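Local coordinates for protein FimX (Pseudomonas aeruginosa PAO1, PDB 3HV8), which is an EAL-domain protein that holds the ligand C2E in a pocket of a barrel-like fold built from a curled beta sheet and surrounding helices, at residues F33-Q38 with I92-E97; Y51-R56 with R85-N90; Q200-V205 with E209-L214. All blocks are in the same frame, centred on the assembly; numbering follows the deposited sequence. Where two conformers were deposited one is given.

Interaction 1 of 3, residues F33-Q38 with I92-E97; sequences FRLLFQ and IKLLAE. With C2E (9,9'-[(2R,3R,3aS,5S,7aR,9R,10R,10aS,12S,14aR)-3,5,10,12-tetrahydroxy-5,12-dioxidooctahydro-2H,7H-difuro[3,2-d:3',2'-j][1,3,7,9,2,8]tetraoxadiphosphacyclododecine-2,9-diyl]bis(2-amino-1,9-dihydro-6H-purin-6-one)), chain B.
At the outer face of the EAL barrel, where helix 80-96 lies against strand 33-42, Leu94 reaches the strand with one branch. Its CD1 methyl meets Phe37 at the far end of the ring, 3.6 Å from CZ, and sits near the ring plane, so the approach is to the edge. The same methyl lies 4.2 Å from Leu35 CD1, a looser methyl-to-methyl contact. Phe37 turns its ring to the helix because CG stands beside the backbone N and anti to the carbonyl carbon (chi1 -56°). The contact is sparse: the CA atoms of Leu35 and Leu94 remain 9.6 Å apart, and Met259 from a loop also packs on Phe37. In the EAL fold, a TIM-barrel variant whose strand 33-42 is antiparallel to its neighbour 49-58, the strand presents Leu35 and Phe37 to the helical layer, while Gln38 serves the ligand pocket. The Gln38 chain is extended, with CG anti to the backbone N (chi1 -177°), and delivers NE2 to N7 of C2E at 3.1 Å in a fairly straight bond (161°). NE2 also bonds to the carbonyl of Gln253, which would help fix the rotation of the amide. Beyond the apolar contact, Lys93 NZ and Glu97 OE2, four residues apart, form a salt bridge at 2.8 Å, although the placement of the Glu97 carboxylate is somewhat doubtful.

Interaction 2 of 3, residues Y51-R56 with R85-N90; sequences YEVLLR and RWVILN. With C2E (9,9'-[(2R,3R,3aS,5S,7aR,9R,10R,10aS,12S,14aR)-3,5,10,12-tetrahydroxy-5,12-dioxidooctahydro-2H,7H-difuro[3,2-d:3',2'-j][1,3,7,9,2,8]tetraoxadiphosphacyclododecine-2,9-diyl]bis(2-amino-1,9-dihydro-6H-purin-6-one)), chain B.
Val87 sits against two residues of strand 51-56. Its CG2 lies 3.9 Å from Leu55 CD1, and its CG1 meets Val53 CG1 at 4.1 Å, the two valines lying alongside with their side chains pointing opposite ways. Leu55 CD1 also reaches Trp86 CZ3, 4.2 Å away, at an oblique angle to the indole, whose NE1 is bonded to Asn31. Both methyls of Val87 are 3.7 Å from O61 of C2E, so this helix residue borders the base as well as the strand. Leu55 holds the same base through its backbone: N donates to N71 of C2E at 3.1 Å, nearly straight (164°). Next along the strand, Arg56 bends at chi2 (-68°) and folds its guanidinium back to the phosphate, where NH1 at 2.8 Å and NH2 at 3.0 Å share O11 of C2E, both bonds bent as one oxygen serves two N-H groups. NH1 gives a further bond to Leu55 O, from well above that carbonyl's plane, and this second grip should steady the guanidinium for the anion. Farther out, strand 105-110 flanks strand 49-58 and touches Val87 through Val109. This is the strand-to-helix packing of the EAL barrel, with C2E held where strand 49-58 meets helix 80-96.

Interaction 3 of 3, residues Q200-V205 with E209-L214; sequences QDLNQV and EILKGL
Val205 and Glu209 are joined by a single backbone hydrogen bond, an i to i+4 bond in the first turn of helix 205-220. Glu209 N donates to Val205 O at 3.0 Å with an N-H...O angle of 155°, and the donor is tilted 31° from the carbonyl plane. Gln204 occupies the N-cap, and the chain reaches it through a type I turn from Asp201 to Gln204, closed by a weak bond from Gln204 N to Asp201 O. Close van der Waals contact accompanies the helix bond: Glu209 CG, anti to its own carbonyl carbon (chi1 -68°), comes within 3.1 Å of Val205 O. From there the chain runs extended, and OE1 ends 4.2 Å from Val205 CG2. The apolar contact lies apart from this. Leu211 is modelled in two conformers; in one, its CD2 faces the fork of Leu202, tentatively 3.9 Å from CD2 and 4.0 Å from CD1, with the side chains crossing at about a right angle. Helix 233-242 flanks the pair, with Val235 on Leu202 and Leu239 on Leu211. Leu202 thus packs apolar on apolar against Leu211 and Val235, so the loop is held to the two helices by dispersion contact, whereas Glu209 keeps its charged carboxylate at the exposed surface.

Overall arrangement
After helix 20-30 the chain lays down strand 33-42, which takes part in interaction 1, and then returns antiparallel as strand 49-58, the strand of interaction 2. Both contacts close on helix 80-96: interaction 2 uses its middle and is nested within the longer loop closed by interaction 1 at the end of the helix. Their centres are about 6 Å apart, and together they fasten two neighbouring strands of the sheet to one helix beside C2E. Interaction 3 follows in series, a short local closure joining the loop after strand 191-194 to helix 205-220. It lies across the chain's centre, its own centre about 34 Å from that of interaction 1 and about 32 Å from that of interaction 2.

Interaction 1 of 3, residues F33-Q38 with I92-E97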
# COMPACT_ATOMS: atom_id res chain seq x y z
N PHE A 33 -0.46 15.83 -10.43
CA PHE A 33 -0.07 14.92 -9.35
C PHE A 33 1.24 14.27 -9.74
O PHE A 33 1.61 14.23 -10.93
CB PHE A 33 -1.11 13.81 -9.13
CG PHE A 33 -2.43 14.29 -8.60
CD1 PHE A 33 -2.63 14.43 -7.23
CD2 PHE A 33 -3.49 14.58 -9.46
CE1 PHE A 33 -3.84 14.85 -6.74
CE2 PHE A 33 -4.70 15.00 -8.96
CZ PHE A 33 -4.88 15.14 -7.58
N ARG A 34 1.94 13.71 -8.77
CA ARG A 34 3.15 12.98 -9.05
C ARG A 34 3.14 11.69 -8.23
O ARG A 34 2.78 11.70 -7.05
CB ARG A 34 4.36 13.82 -8.69
CG ARG A 34 5.69 13.09 -8.80
CD ARG A 34 6.85 14.05 -8.58
NE ARG A 34 6.85 15.11 -9.58
CZ ARG A 34 7.35 16.33 -9.38
NH1 ARG A 34 7.29 17.23 -10.36
NH2 ARG A 34 7.90 16.65 -8.22
N LEU A 35 3.54 10.58 -8.84
CA LEU A 35 3.75 9.34 -8.11
C LEU A 35 5.21 9.22 -7.65
O LEU A 35 6.14 9.44 -8.44
CB LEU A 35 3.39 8.13 -8.96
CG LEU A 35 1.95 8.09 -9.46
CD1 LEU A 35 1.67 6.83 -10.25
CD2 LEU A 35 0.98 8.22 -8.29
N LEU A 36 5.39 8.85 -6.38
CA LEU A 36 6.69 8.45 -5.87
C LEU A 36 6.65 6.95 -5.58
O LEU A 36 5.56 6.36 -5.43
CB LEU A 36 7.03 9.21 -4.60
CG LEU A 36 6.91 10.74 -4.67
CD1 LEU A 36 7.27 11.33 -3.30
CD2 LEU A 36 7.80 11.30 -5.78
N PHE A 37 7.83 6.34 -5.47
CA PHE A 37 7.99 4.90 -5.35
C PHE A 37 8.95 4.61 -4.24
O PHE A 37 10.04 5.18 -4.19
CB PHE A 37 8.51 4.35 -6.68
CG PHE A 37 7.63 4.70 -7.84
CD1 PHE A 37 6.54 3.90 -8.16
CD2 PHE A 37 7.87 5.83 -8.60
CE1 PHE A 37 5.70 4.23 -9.21
CE2 PHE A 37 7.04 6.17 -9.65
CZ PHE A 37 5.96 5.36 -9.96
N GLN A 38 8.55 3.75 -3.31
CA GLN A 38 9.44 3.36 -2.22
C GLN A 38 9.63 1.86 -2.22
O GLN A 38 8.66 1.11 -2.06
CB GLN A 38 8.92 3.84 -0.87
CG GLN A 38 9.89 3.51 0.27
CD GLN A 38 9.47 4.05 1.61
OE1 GLN A 38 8.29 4.35 1.84
NE2 GLN A 38 10.43 4.20 2.51
N ILE A 92 -0.51 1.50 -13.56
CA ILE A 92 -0.60 0.48 -14.60
C ILE A 92 0.30 0.86 -15.77
O ILE A 92 1.02 0.02 -16.31
CB ILE A 92 -2.06 0.33 -15.11
CG1 ILE A 92 -2.90 -0.44 -14.08
CG2 ILE A 92 -2.08 -0.37 -16.48
CD1 ILE A 92 -4.39 -0.39 -14.32
N LYS A 93 0.26 2.12 -16.16
CA LYS A 93 1.08 2.62 -17.26
C LYS A 93 2.58 2.56 -16.98
O LYS A 93 3.33 1.92 -17.73
CB LYS A 93 0.67 4.04 -17.63
CG LYS A 93 1.35 4.58 -18.87
CD LYS A 93 0.81 5.94 -19.25
CE LYS A 93 1.54 6.49 -20.47
NZ LYS A 93 3.01 6.45 -20.28
N LEU A 94 3.02 3.23 -15.92
CA LEU A 94 4.44 3.29 -15.56
C LEU A 94 4.99 1.90 -15.34
O LEU A 94 6.17 1.63 -15.60
CB LEU A 94 4.66 4.12 -14.28
CG LEU A 94 4.85 5.62 -14.47
CD1 LEU A 94 4.71 6.35 -13.14
CD2 LEU A 94 6.21 5.91 -15.11
N LEU A 95 4.13 1.01 -14.85
CA LEU A 95 4.51 -0.36 -14.62
C LEU A 95 4.81 -0.99 -15.97
O LEU A 95 5.92 -1.46 -16.22
CB LEU A 95 3.39 -1.13 -13.91
CG LEU A 95 3.74 -2.44 -13.19
CD1 LEU A 95 5.09 -2.37 -12.50
CD2 LEU A 95 2.64 -2.79 -12.19
N ALA A 96 3.81 -0.97 -16.85
CA ALA A 96 3.95 -1.50 -18.21
C ALA A 96 5.30 -1.13 -18.82
O ALA A 96 6.02 -1.99 -19.34
CB ALA A 96 2.81 -1.02 -19.09
N GLU A 97 5.66 0.15 -18.74
CA GLU A 97 6.99 0.59 -19.12
C GLU A 97 8.04 -0.21 -18.36
O GLU A 97 9.18 -0.36 -18.81
CB GLU A 97 7.17 2.08 -18.85
CG GLU A 97 6.81 3.00 -20.01
CD GLU A 97 5.32 3.21 -20.16
OE1 GLU A 97 4.57 2.21 -20.26
OE2 GLU A 97 4.89 4.39 -20.20
P1 C2E B . 0.95 5.12 4.97
O2P C2E B . 0.73 3.58 5.32
O1P C2E B . 1.18 5.81 6.25
O5' C2E B . 2.28 5.43 4.13
C5' C2E B . 3.52 5.51 4.86
C4' C2E B . 3.94 6.94 5.23
O4' C2E B . 5.23 6.90 5.88
C3' C2E B . 4.18 7.65 3.90
O3' C2E B . 3.76 9.02 4.01
C2' C2E B . 5.70 7.50 3.66
O2' C2E B . 6.26 8.56 2.90
C1' C2E B . 6.22 7.53 5.09
N9 C2E B . 7.49 6.84 5.30
C8 C2E B . 8.08 5.92 4.47
N7 C2E B . 9.12 5.39 5.08
C5 C2E B . 9.25 5.97 6.31
C6 C2E B . 10.17 5.80 7.37
O6 C2E B . 11.08 4.97 7.34
N1 C2E B . 9.99 6.58 8.44
C2 C2E B . 8.98 7.49 8.52
N2 C2E B . 8.85 8.24 9.66
N3 C2E B . 8.11 7.65 7.54
C4 C2E B . 8.23 6.90 6.44
P11 C2E B . 2.90 9.62 2.80
O21 C2E B . 2.63 11.14 3.11
O11 C2E B . 3.54 9.35 1.50
O5A C2E B . 1.55 8.79 2.83
C5A C2E B . 0.70 8.88 3.98
C4A C2E B . -0.61 8.14 3.74
O4A C2E B . -1.30 8.75 2.64
C3A C2E B . -0.46 6.67 3.35
O3A C2E B . -0.38 5.81 4.47
C2A C2E B . -1.81 6.42 2.67
O2A C2E B . -2.85 6.29 3.65
C1A C2E B . -2.05 7.76 1.96
N91 C2E B . -1.58 7.67 0.59
C81 C2E B . -0.33 7.94 0.10
N71 C2E B . -0.34 7.72 -1.19
C51 C2E B . -1.60 7.37 -1.59
C61 C2E B . -2.22 7.07 -2.82
O61 C2E B . -1.60 6.96 -3.89
N11 C2E B . -3.55 6.78 -2.76
C21 C2E B . -4.27 6.80 -1.59
N21 C2E B . -5.59 6.46 -1.61
N31 C2E B . -3.70 7.05 -0.44
C41 C2E B . -2.40 7.35 -0.44

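Interaction 2 of 3, residues Y51-R56 with R85-N90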
# COMPACT_ATOMS: atom_id res chain seq x y z
N TYR A 51 7.71 -2.13 -5.33
CA TYR A 51 7.66 -0.75 -4.84
C TYR A 51 6.27 -0.39 -4.37
O TYR A 51 5.27 -0.82 -4.97
CB TYR A 51 7.99 0.24 -5.95
CG TYR A 51 9.40 0.23 -6.48
CD1 TYR A 51 10.36 1.11 -6.00
CD2 TYR A 51 9.75 -0.64 -7.50
CE1 TYR A 51 11.64 1.13 -6.52
CE2 TYR A 51 11.03 -0.63 -8.03
CZ TYR A 51 11.97 0.26 -7.52
OH TYR A 51 13.25 0.27 -8.05
N GLU A 52 6.19 0.41 -3.32
CA GLU A 52 4.95 1.07 -2.94
C GLU A 52 4.83 2.39 -3.67
O GLU A 52 5.79 3.16 -3.75
CB GLU A 52 4.92 1.31 -1.43
CG GLU A 52 3.63 1.96 -0.96
CD GLU A 52 3.63 2.23 0.52
OE1 GLU A 52 4.71 2.20 1.16
OE2 GLU A 52 2.53 2.46 1.08
N VAL A 53 3.64 2.64 -4.20
CA VAL A 53 3.30 3.90 -4.83
C VAL A 53 2.73 4.89 -3.79
O VAL A 53 1.85 4.53 -3.00
CB VAL A 53 2.26 3.68 -5.94
CG1 VAL A 53 1.82 4.99 -6.56
CG2 VAL A 53 2.83 2.72 -7.02
N LEU A 54 3.27 6.10 -3.77
CA LEU A 54 2.82 7.15 -2.86
C LEU A 54 2.51 8.41 -3.65
O LEU A 54 3.27 8.80 -4.55
CB LEU A 54 3.88 7.44 -1.80
CG LEU A 54 4.20 6.26 -0.88
CD1 LEU A 54 5.50 6.48 -0.13
CD2 LEU A 54 3.06 5.97 0.09
N LEU A 55 1.39 9.04 -3.33
CA LEU A 55 0.87 10.16 -4.12
C LEU A 55 1.26 11.53 -3.59
O LEU A 55 1.23 11.77 -2.40
CB LEU A 55 -0.66 10.09 -4.13
CG LEU A 55 -1.34 11.19 -4.94
CD1 LEU A 55 -0.99 11.07 -6.41
CD2 LEU A 55 -2.84 11.11 -4.74
N ARG A 56 1.64 12.44 -4.49
CA ARG A 56 1.81 13.83 -4.10
C ARG A 56 0.98 14.70 -5.04
O ARG A 56 0.93 14.45 -6.24
CB ARG A 56 3.28 14.26 -4.21
CG ARG A 56 4.24 13.45 -3.36
CD ARG A 56 3.99 13.70 -1.88
NE ARG A 56 4.92 12.97 -1.02
CZ ARG A 56 4.63 11.82 -0.41
NH1 ARG A 56 3.44 11.25 -0.60
NH2 ARG A 56 5.54 11.23 0.36
N ARG A 85 -8.52 6.40 -9.15
CA ARG A 85 -8.44 5.96 -10.54
C ARG A 85 -7.23 6.58 -11.24
O ARG A 85 -6.59 5.91 -12.04
CB ARG A 85 -9.71 6.31 -11.33
CG ARG A 85 -11.03 5.81 -10.73
CD ARG A 85 -11.23 4.31 -10.81
NE ARG A 85 -12.56 3.90 -10.33
CZ ARG A 85 -13.64 3.76 -11.10
NH1 ARG A 85 -14.80 3.39 -10.57
NH2 ARG A 85 -13.56 4.00 -12.41
N TRP A 86 -6.92 7.84 -10.92
CA TRP A 86 -5.74 8.50 -11.51
C TRP A 86 -4.48 7.73 -11.10
O TRP A 86 -3.61 7.45 -11.92
CB TRP A 86 -5.65 9.97 -11.05
CG TRP A 86 -4.61 10.74 -11.79
CD1 TRP A 86 -4.81 11.53 -12.90
CD2 TRP A 86 -3.21 10.80 -11.51
NE1 TRP A 86 -3.63 12.07 -13.31
CE2 TRP A 86 -2.62 11.63 -12.50
CE3 TRP A 86 -2.38 10.23 -10.53
CZ2 TRP A 86 -1.25 11.91 -12.53
CZ3 TRP A 86 -1.02 10.50 -10.56
CH2 TRP A 86 -0.46 11.34 -11.56
N VAL A 87 -4.38 7.38 -9.82
CA VAL A 87 -3.21 6.68 -9.33
C VAL A 87 -3.09 5.31 -9.98
O VAL A 87 -2.02 4.93 -10.43
CB VAL A 87 -3.25 6.53 -7.80
CG1 VAL A 87 -2.14 5.58 -7.32
CG2 VAL A 87 -3.15 7.91 -7.11
N ILE A 88 -4.20 4.58 -10.02
CA ILE A 88 -4.21 3.23 -10.57
C ILE A 88 -3.90 3.27 -12.06
O ILE A 88 -3.10 2.48 -12.54
CB ILE A 88 -5.55 2.53 -10.34
CG1 ILE A 88 -5.79 2.35 -8.83
CG2 ILE A 88 -5.60 1.18 -11.06
CD1 ILE A 88 -7.24 2.00 -8.49
N LEU A 89 -4.52 4.18 -12.79
CA LEU A 89 -4.29 4.26 -14.22
C LEU A 89 -2.82 4.51 -14.52
O LEU A 89 -2.22 3.89 -15.42
CB LEU A 89 -5.15 5.38 -14.81
CG LEU A 89 -5.15 5.45 -16.33
CD1 LEU A 89 -5.89 4.23 -16.86
CD2 LEU A 89 -5.80 6.74 -16.79
N ASN A 90 -2.22 5.42 -13.77
CA ASN A 90 -0.82 5.77 -13.98
C ASN A 90 0.14 4.71 -13.47
O ASN A 90 1.20 4.50 -14.05
CB ASN A 90 -0.54 7.15 -13.42
CG ASN A 90 -1.07 8.23 -14.31
OD1 ASN A 90 -2.14 8.81 -14.06
ND2 ASN A 90 -0.39 8.44 -15.42
P1 C2E B . 0.95 5.12 4.97
O2P C2E B . 0.73 3.58 5.32
O1P C2E B . 1.18 5.81 6.25
O5' C2E B . 2.28 5.43 4.13
C5' C2E B . 3.52 5.51 4.86
C4' C2E B . 3.94 6.94 5.23
O4' C2E B . 5.23 6.90 5.88
C3' C2E B . 4.18 7.65 3.90
O3' C2E B . 3.76 9.02 4.01
C2' C2E B . 5.70 7.50 3.66
O2' C2E B . 6.26 8.56 2.90
C1' C2E B . 6.22 7.53 5.09
N9 C2E B . 7.49 6.84 5.30
C8 C2E B . 8.08 5.92 4.47
N7 C2E B . 9.12 5.39 5.08
C5 C2E B . 9.25 5.97 6.31
C6 C2E B . 10.17 5.80 7.37
O6 C2E B . 11.08 4.97 7.34
N1 C2E B . 9.99 6.58 8.44
C2 C2E B . 8.98 7.49 8.52
N2 C2E B . 8.85 8.24 9.66
N3 C2E B . 8.11 7.65 7.54
C4 C2E B . 8.23 6.90 6.44
P11 C2E B . 2.90 9.62 2.80
O21 C2E B . 2.63 11.14 3.11
O11 C2E B . 3.54 9.35 1.50
O5A C2E B . 1.55 8.79 2.83
C5A C2E B . 0.70 8.88 3.98
C4A C2E B . -0.61 8.14 3.74
O4A C2E B . -1.30 8.75 2.64
C3A C2E B . -0.46 6.67 3.35
O3A C2E B . -0.38 5.81 4.47
C2A C2E B . -1.81 6.42 2.67
O2A C2E B . -2.85 6.29 3.65
C1A C2E B . -2.05 7.76 1.96
N91 C2E B . -1.58 7.67 0.59
C81 C2E B . -0.33 7.94 0.10
N71 C2E B . -0.34 7.72 -1.19
C51 C2E B . -1.60 7.37 -1.59
C61 C2E B . -2.22 7.07 -2.82
O61 C2E B . -1.60 6.96 -3.89
N11 C2E B . -3.55 6.78 -2.76
C21 C2E B . -4.27 6.80 -1.59
N21 C2E B . -5.59 6.46 -1.61
N31 C2E B . -3.70 7.05 -0.44
C41 C2E B . -2.40 7.35 -0.44

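Interaction 3 of 3, residues Q200-V205 with E209-L214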
# COMPACT_ATOMS: atom_id res chain seq x y z
N GLN A 200 8.93 0.96 17.14
CA GLN A 200 9.44 2.01 18.01
C GLN A 200 9.82 1.36 19.34
O GLN A 200 9.23 0.35 19.75
CB GLN A 200 8.39 3.10 18.22
CG GLN A 200 7.68 3.57 16.95
CD GLN A 200 8.64 4.10 15.89
OE1 GLN A 200 8.45 3.89 14.69
NE2 GLN A 200 9.68 4.80 16.34
N ASP A 201 10.82 1.92 20.00
CA ASP A 201 11.22 1.47 21.34
C ASP A 201 11.55 -0.03 21.40
O ASP A 201 11.11 -0.74 22.31
CB ASP A 201 10.13 1.82 22.36
CG ASP A 201 9.72 3.28 22.29
OD1 ASP A 201 8.51 3.58 22.46
OD2 ASP A 201 10.60 4.14 22.07
N LEU A 202 12.32 -0.50 20.42
CA LEU A 202 12.68 -1.90 20.32
C LEU A 202 13.86 -2.26 21.22
O LEU A 202 14.35 -3.39 21.21
CB LEU A 202 12.99 -2.27 18.86
CG LEU A 202 11.77 -2.44 17.96
CD1 LEU A 202 12.19 -2.82 16.55
CD2 LEU A 202 10.84 -3.48 18.56
N ASN A 203 14.31 -1.29 22.00
CA ASN A 203 15.32 -1.53 23.02
C ASN A 203 14.68 -2.21 24.22
O ASN A 203 15.36 -2.86 25.02
CB ASN A 203 15.97 -0.22 23.44
CG ASN A 203 15.00 0.94 23.43
OD1 ASN A 203 14.46 1.33 24.47
ND2 ASN A 203 14.75 1.50 22.24
N GLN A 204 13.37 -2.04 24.35
CA GLN A 204 12.60 -2.70 25.39
C GLN A 204 12.22 -4.10 24.95
O GLN A 204 11.64 -4.29 23.88
CB GLN A 204 11.36 -1.89 25.74
CG GLN A 204 11.67 -0.47 26.21
CD GLN A 204 10.44 0.40 26.28
OE1 GLN A 204 9.37 -0.06 26.69
NE2 GLN A 204 10.57 1.66 25.88
N VAL A 205 12.55 -5.09 25.77
CA VAL A 205 12.34 -6.48 25.42
C VAL A 205 10.85 -6.80 25.26
O VAL A 205 10.48 -7.74 24.55
CB VAL A 205 12.97 -7.42 26.47
CG1 VAL A 205 12.05 -7.55 27.68
CG2 VAL A 205 13.25 -8.79 25.87
N GLU A 209 9.29 -8.62 21.97
CA GLU A 209 8.43 -9.80 22.09
C GLU A 209 7.10 -9.60 21.37
O GLU A 209 6.61 -10.50 20.70
CB GLU A 209 8.16 -10.15 23.56
CG GLU A 209 9.38 -10.64 24.32
CD GLU A 209 9.08 -10.92 25.79
OE1 GLU A 209 9.99 -11.42 26.49
OE2 GLU A 209 7.95 -10.64 26.24
N ILE A 210 6.50 -8.42 21.54
CA ILE A 210 5.25 -8.10 20.86
C ILE A 210 5.42 -8.18 19.35
O ILE A 210 4.59 -8.77 18.66
CB ILE A 210 4.72 -6.71 21.27
CG1 ILE A 210 4.14 -6.77 22.68
CG2 ILE A 210 3.66 -6.23 20.27
CD1 ILE A 210 3.67 -5.43 23.22
N LEU A 211 6.51 -7.62 18.84
CA LEU A 211 6.78 -7.62 17.40
C LEU A 211 7.01 -9.04 16.89
O LEU A 211 6.46 -9.44 15.86
CB LEU A 211 8.00 -6.75 17.10
CG LEU A 211 8.53 -6.72 15.66
CD1 LEU A 211 7.48 -6.18 14.71
CD2 LEU A 211 9.79 -5.87 15.61
N LYS A 212 7.82 -9.81 17.62
CA LYS A 212 8.08 -11.19 17.25
C LYS A 212 6.81 -12.04 17.23
O LYS A 212 6.60 -12.82 16.30
CB LYS A 212 9.12 -11.80 18.20
CG LYS A 212 10.54 -11.43 17.86
CD LYS A 212 11.54 -12.24 18.68
CE LYS A 212 12.12 -11.43 19.83
NZ LYS A 212 13.10 -10.42 19.34
N GLY A 213 5.97 -11.88 18.24
CA GLY A 213 4.72 -12.63 18.30
C GLY A 213 3.76 -12.30 17.17
O GLY A 213 3.06 -13.17 16.65
N LEU A 214 3.72 -11.03 16.80
CA LEU A 214 2.84 -10.57 15.73
C LEU A 214 3.26 -11.20 14.41
O LEU A 214 2.44 -11.77 13.68
CB LEU A 214 2.91 -9.06 15.65
CG LEU A 214 2.00 -8.36 14.66
CD1 LEU A 214 0.56 -8.70 14.98
CD2 LEU A 214 2.22 -6.86 14.74